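Local coordinates for heme-binding protein A (Haemophilus parasuis 29755, PDB 3TPA) that probably binds glutathione as a periplasmic solute-binding protein of the GbpA family, despite its heme-binding name, at residues 8-20 with 237-249. The protein carries 1 engineered substitution. Residues are numbered along the deposited sequence; the frame is centred on the assembly and turned at random.
Sequences NTLVNCIATAPMK and KAGECDVIDFPNI
V11 and D242 open a short parallel pairing in which an aspartate side chain does the work of a backbone carbonyl. OD2 of D242 accepts from V11 N at 2.8 Å, nearly straight at 172°, on its anti lone pair. With CG beside D242's own backbone N (chi1 -66°), the carboxylate reaches V11 N, and R493 forms a salt bridge to the same OD2. V11 O accepts from two donors lying in its carbonyl plane, D242 N at 2.8 Å and V243 N at a longer 3.3 Å. Two residues on, C13 N donates to V243 O (2.9 Å), while C13 O receives a weak bond from D245 N and a CA-H contact from I244. The other backbone edge of strand 9-14 is spent on strand 220-225, through L10 and N12, which places 9-14 inside the mixed sheet, with 243-244 as an outermost strand.

Across the pairing, C13 SG joins C241 SG in a disulfide with chi3 of -93°, close to relaxed. Where the strands part, D245 stands in for a carbonyl again: both carboxylate oxygens reach A15 N, each weakly, and D245 OD2 accepts from a water at 2.6 Å, which itself accepts a hydrogen bond from T16 N.

Backbone donors on 8-20 are thus met at both ends by carboxylates, and the disulfide ties covalently two chain regions more than 200 residues apart.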
ATOM      1  N   ASN A   8      23.559 -21.158  -5.812  1.00 50.52           N
ATOM      2  CA  ASN A   8      23.000 -19.984  -5.161  1.00 44.54           C
ATOM      3  C   ASN A   8      21.536 -20.208  -4.826  1.00 41.08           C
ATOM      4  O   ASN A   8      20.689 -20.291  -5.715  1.00 38.33           O
ATOM      5  CB  ASN A   8      23.156 -18.742  -6.047  1.00 50.34           C
ATOM      6  CG  ASN A   8      23.314 -19.083  -7.521  1.00 57.59           C
ATOM      7  OD1 ASN A   8      22.382 -18.940  -8.314  1.00 52.73           O
ATOM      8  ND2 ASN A   8      24.502 -19.545  -7.894  1.00 65.21           N
ATOM      9  N   THR A   9      21.248 -20.328  -3.537  1.00 31.94           N
ATOM     10  CA  THR A   9      19.886 -20.545  -3.073  1.00 32.99           C
ATOM     11  C   THR A   9      19.527 -19.556  -1.976  1.00 28.87           C
ATOM     12  O   THR A   9      20.031 -19.661  -0.871  1.00 27.65           O
ATOM     13  CB  THR A   9      19.724 -21.954  -2.510  1.00 40.46           C
ATOM     14  OG1 THR A   9      19.959 -22.908  -3.549  1.00 42.77           O
ATOM     15  CG2 THR A   9      18.327 -22.143  -1.947  1.00 44.33           C
ATOM     16  N   LEU A  10      18.654 -18.599  -2.285  1.00 22.05           N
ATOM     17  CA  LEU A  10      18.214 -17.639  -1.291  1.00 24.42           C
ATOM     18  C   LEU A  10      17.136 -18.249  -0.401  1.00 30.41           C
ATOM     19  O   LEU A  10      16.161 -18.816  -0.891  1.00 23.83           O
ATOM     20  CB  LEU A  10      17.684 -16.370  -1.974  1.00 27.76           C
ATOM     21  CG  LEU A  10      17.313 -15.203  -1.057  1.00 27.08           C
ATOM     22  CD1 LEU A  10      17.704 -13.892  -1.702  1.00 26.09           C
ATOM     23  CD2 LEU A  10      15.838 -15.216  -0.731  1.00 22.86           C
ATOM     24  N   VAL A  11      17.318 -18.141   0.912  1.00 22.93           N
ATOM     25  CA  VAL A  11      16.321 -18.636   1.858  1.00 22.80           C
ATOM     26  C   VAL A  11      15.538 -17.473   2.478  1.00 21.12           C
ATOM     27  O   VAL A  11      16.100 -16.640   3.197  1.00 21.44           O
ATOM     28  CB  VAL A  11      16.963 -19.525   2.956  1.00 28.12           C
ATOM     29  CG1 VAL A  11      15.923 -19.945   3.991  1.00 31.22           C
ATOM     30  CG2 VAL A  11      17.619 -20.749   2.334  1.00 29.38           C
ATOM     31  N   ASN A  12      14.240 -17.419   2.180  1.00 19.55           N
ATOM     32  CA  ASN A  12      13.359 -16.350   2.663  1.00 18.51           C
ATOM     33  C   ASN A  12      12.489 -16.913   3.773  1.00 19.92           C
ATOM     34  O   ASN A  12      11.634 -17.760   3.531  1.00 18.11           O
ATOM     35  CB  ASN A  12      12.498 -15.800   1.510  1.00 21.04           C
ATOM     36  CG  ASN A  12      11.603 -14.608   1.922  1.00 20.96           C
ATOM     37  OD1 ASN A  12      11.852 -13.915   2.903  1.00 22.79           O
ATOM     38  ND2 ASN A  12      10.552 -14.383   1.155  1.00 20.51           N
ATOM     39  N   CYS A  13      12.709 -16.451   4.996  1.00 18.52           N
ATOM     40  CA  CYS A  13      12.014 -17.029   6.142  1.00 21.03           C
ATOM     41  C   CYS A  13      10.842 -16.171   6.516  1.00 22.31           C
ATOM     42  O   CYS A  13      11.015 -15.042   6.974  1.00 23.31           O
ATOM     43  CB  CYS A  13      12.955 -17.173   7.340  1.00 18.99           C
ATOM     44  SG  CYS A  13      14.270 -18.351   7.070  1.00 26.95           S
ATOM     45  N   ILE A  14       9.649 -16.721   6.321  1.00 20.33           N
ATOM     46  CA  ILE A  14       8.419 -15.972   6.493  1.00 18.35           C
ATOM     47  C   ILE A  14       7.556 -16.486   7.642  1.00 26.40           C
ATOM     48  O   ILE A  14       7.576 -17.668   7.972  1.00 24.67           O
ATOM     49  CB  ILE A  14       7.607 -15.968   5.190  1.00 23.74           C
ATOM     50  CG1 ILE A  14       7.396 -17.406   4.705  1.00 21.20           C
ATOM     51  CG2 ILE A  14       8.334 -15.154   4.127  1.00 22.54           C
ATOM     52  CD1 ILE A  14       6.446 -17.513   3.535  1.00 26.93           C
ATOM     53  N   ALA A  15       6.780 -15.583   8.228  1.00 26.48           N
ATOM     54  CA  ALA A  15       6.021 -15.878   9.438  1.00 29.67           C
ATOM     55  C   ALA A  15       4.825 -16.796   9.212  1.00 35.30           C
ATOM     56  O   ALA A  15       4.528 -17.646  10.049  1.00 35.00           O
ATOM     57  CB  ALA A  15       5.573 -14.596  10.098  1.00 27.56           C
ATOM     58  N   THR A  16       4.129 -16.628   8.092  1.00 30.72           N
ATOM     59  CA  THR A  16       2.940 -17.445   7.843  1.00 32.91           C
ATOM     60  C   THR A  16       2.897 -18.003   6.419  1.00 32.04           C
ATOM     61  O   THR A  16       3.487 -17.436   5.505  1.00 23.79           O
ATOM     62  CB  THR A  16       1.657 -16.649   8.116  1.00 38.82           C
ATOM     63  OG1 THR A  16       1.609 -15.522   7.237  1.00 43.54           O
ATOM     64  CG2 THR A  16       1.621 -16.157   9.571  1.00 40.79           C
ATOM     65  N   ALA A  17       2.193 -19.117   6.239  1.00 28.21           N
ATOM     66  CA  ALA A  17       2.097 -19.751   4.930  1.00 28.68           C
ATOM     67  C   ALA A  17       1.201 -18.893   4.027  1.00 29.99           C
ATOM     68  O   ALA A  17       0.163 -18.409   4.476  1.00 30.89           O
ATOM     69  CB  ALA A  17       1.530 -21.153   5.073  1.00 29.95           C
ATOM     70  N   PRO A  18       1.609 -18.664   2.765  1.00 29.23           N
ATOM     71  CA  PRO A  18       0.736 -17.836   1.916  1.00 27.78           C
ATOM     72  C   PRO A  18      -0.571 -18.556   1.592  1.00 32.09           C
ATOM     73  O   PRO A  18      -0.549 -19.690   1.114  1.00 29.67           O
ATOM     74  CB  PRO A  18       1.568 -17.618   0.643  1.00 26.53           C
ATOM     75  CG  PRO A  18       2.608 -18.691   0.660  1.00 30.08           C
ATOM     76  CD  PRO A  18       2.895 -18.966   2.113  1.00 28.93           C
ATOM     77  N   MET A  19      -1.693 -17.896   1.855  1.00 38.64           N
ATOM     78  CA  MET A  19      -3.014 -18.485   1.628  0.53 42.11           C
ATOM     79  C   MET A  19      -3.339 -18.668   0.144  1.00 34.28           C
ATOM     80  O   MET A  19      -3.819 -19.724  -0.272  1.00 34.68           O
ATOM     81  CB  MET A  19      -4.091 -17.631   2.306  0.53 44.49           C
ATOM     82  CG  MET A  19      -3.927 -17.538   3.818  0.53 47.23           C
ATOM     83  SD  MET A  19      -4.173 -19.130   4.624  0.53 66.77           S
ATOM     84  CE  MET A  19      -3.343 -18.856   6.193  0.53 53.34           C
ATOM     85  N   LYS A  20      -3.067 -17.643  -0.656  1.00 24.24           N
ATOM     86  CA  LYS A  20      -3.402 -17.687  -2.081  1.00 22.48           C
ATOM     87  C   LYS A  20      -2.199 -17.428  -2.982  1.00 25.66           C
ATOM     88  O   LYS A  20      -1.462 -16.474  -2.765  1.00 25.45           O
ATOM     89  CB  LYS A  20      -4.522 -16.682  -2.366  1.00 28.48           C
ATOM     90  CG  LYS A  20      -5.898 -17.212  -1.984  1.00 41.66           C
ATOM     91  CD  LYS A  20      -6.859 -16.087  -1.698  1.00 50.77           C
ATOM     92  CE  LYS A  20      -8.119 -16.600  -1.021  1.00 57.40           C
ATOM     93  NZ  LYS A  20      -8.881 -15.480  -0.401  1.00 63.63           N
ATOM     94  N   LYS A 237      20.958 -14.195  11.891  1.00 25.09           N
ATOM     95  CA  LYS A 237      22.334 -14.084  12.390  1.00 30.26           C
ATOM     96  C   LYS A 237      23.139 -15.319  12.014  1.00 33.40           C
ATOM     97  O   LYS A 237      24.257 -15.219  11.516  1.00 30.83           O
ATOM     98  CB  LYS A 237      22.361 -13.887  13.910  1.00 27.08           C
ATOM     99  CG  LYS A 237      21.916 -12.511  14.343  1.00 34.36           C
ATOM    100  CD  LYS A 237      22.249 -12.231  15.797  1.00 44.19           C
ATOM    101  CE  LYS A 237      21.266 -12.921  16.728  1.00 49.15           C
ATOM    102  NZ  LYS A 237      21.510 -12.570  18.157  1.00 49.53           N
ATOM    103  N   ALA A 238      22.546 -16.486  12.234  1.00 31.56           N
ATOM    104  CA  ALA A 238      23.185 -17.757  11.927  1.00 31.99           C
ATOM    105  C   ALA A 238      23.374 -18.034  10.424  1.00 36.44           C
ATOM    106  O   ALA A 238      24.006 -19.022  10.044  1.00 35.87           O
ATOM    107  CB  ALA A 238      22.397 -18.891  12.575  1.00 29.64           C
ATOM    108  N   GLY A 239      22.812 -17.184   9.570  1.00 31.50           N
ATOM    109  CA  GLY A 239      22.865 -17.421   8.136  1.00 26.00           C
ATOM    110  C   GLY A 239      22.004 -18.582   7.675  1.00 26.99           C
ATOM    111  O   GLY A 239      22.171 -19.079   6.564  1.00 28.60           O
ATOM    112  N   GLU A 240      21.084 -19.027   8.525  1.00 26.52           N
ATOM    113  CA  GLU A 240      20.148 -20.091   8.136  1.00 29.14           C
ATOM    114  C   GLU A 240      18.915 -19.483   7.469  1.00 30.17           C
ATOM    115  O   GLU A 240      18.052 -20.192   6.939  1.00 25.13           O
ATOM    116  CB  GLU A 240      19.752 -20.952   9.338  1.00 24.36           C
ATOM    117  CG  GLU A 240      20.887 -21.851   9.812  1.00 31.58           C
ATOM    118  CD  GLU A 240      20.844 -22.146  11.303  1.00 33.36           C
ATOM    119  OE1 GLU A 240      19.751 -22.407  11.852  1.00 30.43           O
ATOM    120  OE2 GLU A 240      21.919 -22.119  11.929  1.00 27.50           O
ATOM    121  N   CYS A 241      18.848 -18.154   7.533  1.00 30.57           N
ATOM    122  CA  CYS A 241      17.885 -17.358   6.780  1.00 27.25           C
ATOM    123  C   CYS A 241      18.665 -16.250   6.093  1.00 25.47           C
ATOM    124  O   CYS A 241      19.620 -15.704   6.666  1.00 24.31           O
ATOM    125  CB  CYS A 241      16.841 -16.738   7.710  1.00 20.97           C
ATOM    126  SG  CYS A 241      15.665 -17.888   8.466  1.00 27.84           S
ATOM    127  N   ASP A 242      18.271 -15.913   4.868  1.00 22.58           N
ATOM    128  CA  ASP A 242      18.858 -14.756   4.185  1.00 19.82           C
ATOM    129  C   ASP A 242      18.006 -13.498   4.336  1.00 19.45           C
ATOM    130  O   ASP A 242      18.530 -12.390   4.322  1.00 21.86           O
ATOM    131  CB  ASP A 242      19.081 -15.064   2.717  1.00 19.38           C
ATOM    132  CG  ASP A 242      20.112 -16.137   2.519  1.00 23.13           C
ATOM    133  OD1 ASP A 242      21.248 -15.944   2.992  1.00 28.39           O
ATOM    134  OD2 ASP A 242      19.783 -17.175   1.918  1.00 26.77           O
ATOM    135  N   VAL A 243      16.693 -13.676   4.476  1.00 14.53           N
ATOM    136  CA  VAL A 243      15.767 -12.560   4.648  1.00 14.65           C
ATOM    137  C   VAL A 243      14.735 -13.010   5.665  1.00 17.51           C
ATOM    138  O   VAL A 243      14.379 -14.176   5.679  1.00 15.17           O
ATOM    139  CB  VAL A 243      14.991 -12.238   3.331  1.00 21.12           C
ATOM    140  CG1 VAL A 243      14.223 -10.904   3.434  1.00 19.85           C
ATOM    141  CG2 VAL A 243      15.906 -12.246   2.115  1.00 21.55           C
ATOM    142  N   ILE A 244      14.238 -12.097   6.496  1.00 13.64           N
ATOM    143  CA  ILE A 244      13.105 -12.413   7.356  1.00 17.75           C
ATOM    144  C   ILE A 244      12.031 -11.339   7.252  1.00 19.45           C
ATOM    145  O   ILE A 244      12.307 -10.199   6.869  1.00 19.76           O
ATOM    146  CB  ILE A 244      13.518 -12.569   8.844  1.00 22.25           C
ATOM    147  CG1 ILE A 244      14.006 -11.229   9.408  1.00 22.80           C
ATOM    148  CG2 ILE A 244      14.577 -13.662   8.996  1.00 21.32           C
ATOM    149  CD1 ILE A 244      14.119 -11.206  10.926  1.00 15.67           C
ATOM    150  N   ASP A 245      10.801 -11.706   7.588  1.00 20.26           N
ATOM    151  CA  ASP A 245       9.723 -10.731   7.643  1.00 19.71           C
ATOM    152  C   ASP A 245       9.235 -10.550   9.086  1.00 18.55           C
ATOM    153  O   ASP A 245       9.670 -11.260   9.994  1.00 18.91           O
ATOM    154  CB  ASP A 245       8.577 -11.101   6.687  1.00 20.33           C
ATOM    155  CG  ASP A 245       7.831 -12.357   7.097  1.00 29.74           C
ATOM    156  OD1 ASP A 245       8.282 -13.068   8.024  1.00 26.72           O
ATOM    157  OD2 ASP A 245       6.788 -12.643   6.463  1.00 29.20           O
ATOM    158  N   PHE A 246       8.354  -9.573   9.276  1.00 21.17           N
ATOM    159  CA  PHE A 246       7.792  -9.235  10.589  1.00 20.88           C
ATOM    160  C   PHE A 246       8.779  -9.413  11.749  1.00 25.51           C
ATOM    161  O   PHE A 246       8.512 -10.149  12.689  1.00 23.75           O
ATOM    162  CB  PHE A 246       6.487 -10.012  10.838  1.00 20.69           C
ATOM    163  CG  PHE A 246       5.384  -9.676   9.848  1.00 21.91           C
ATOM    164  CD1 PHE A 246       4.587  -8.557  10.020  1.00 24.36           C
ATOM    165  CD2 PHE A 246       5.172 -10.466   8.734  1.00 27.13           C
ATOM    166  CE1 PHE A 246       3.579  -8.239   9.090  1.00 31.68           C
ATOM    167  CE2 PHE A 246       4.170 -10.155   7.806  1.00 26.15           C
ATOM    168  CZ  PHE A 246       3.372  -9.044   7.984  1.00 23.40           C
ATOM    169  N   PRO A 247       9.921  -8.712  11.688  1.00 19.98           N
ATOM    170  CA  PRO A 247      10.837  -8.717  12.829  1.00 22.39           C
ATOM    171  C   PRO A 247      10.195  -8.095  14.068  1.00 23.47           C
ATOM    172  O   PRO A 247       9.535  -7.066  13.952  1.00 19.72           O
ATOM    173  CB  PRO A 247      11.982  -7.822  12.354  1.00 17.67           C
ATOM    174  CG  PRO A 247      11.336  -6.882  11.370  1.00 21.72           C
ATOM    175  CD  PRO A 247      10.305  -7.723  10.666  1.00 19.26           C
ATOM    176  N   ASN A 248      10.366  -8.703  15.240  1.00 20.86           N
ATOM    177  CA  ASN A 248       9.926  -8.053  16.468  0.53 23.97           C
ATOM    178  C   ASN A 248      10.647  -6.727  16.628  1.00 21.66           C
ATOM    179  O   ASN A 248      11.870  -6.653  16.501  1.00 17.74           O
ATOM    180  CB  ASN A 248      10.192  -8.930  17.693  0.53 24.01           C
ATOM    181  CG  ASN A 248       9.067  -9.904  17.979  0.53 22.22           C
ATOM    182  OD1 ASN A 248       7.968  -9.794  17.433  0.53 18.35           O
ATOM    183  ND2 ASN A 248       9.339 -10.870  18.851  0.53 22.78           N
ATOM    184  N   ILE A 249       9.884  -5.677  16.910  1.00 20.39           N
ATOM    185  CA  ILE A 249      10.465  -4.339  17.062  1.00 23.86           C
ATOM    186  C   ILE A 249      11.526  -4.294  18.158  1.00 28.03           C
ATOM    187  O   ILE A 249      12.489  -3.530  18.066  1.00 24.53           O
ATOM    188  CB  ILE A 249       9.388  -3.265  17.333  1.00 30.59           C
ATOM    189  CG1 ILE A 249      10.024  -1.870  17.379  1.00 28.74           C
ATOM    190  CG2 ILE A 249       8.623  -3.567  18.626  1.00 32.66           C
ATOM    191  CD1 ILE A 249      10.559  -1.391  16.046  1.00 32.56           C
TER
HETATM  192  O   HOH W   1       4.586 -14.004   6.580  1.00 24.85           O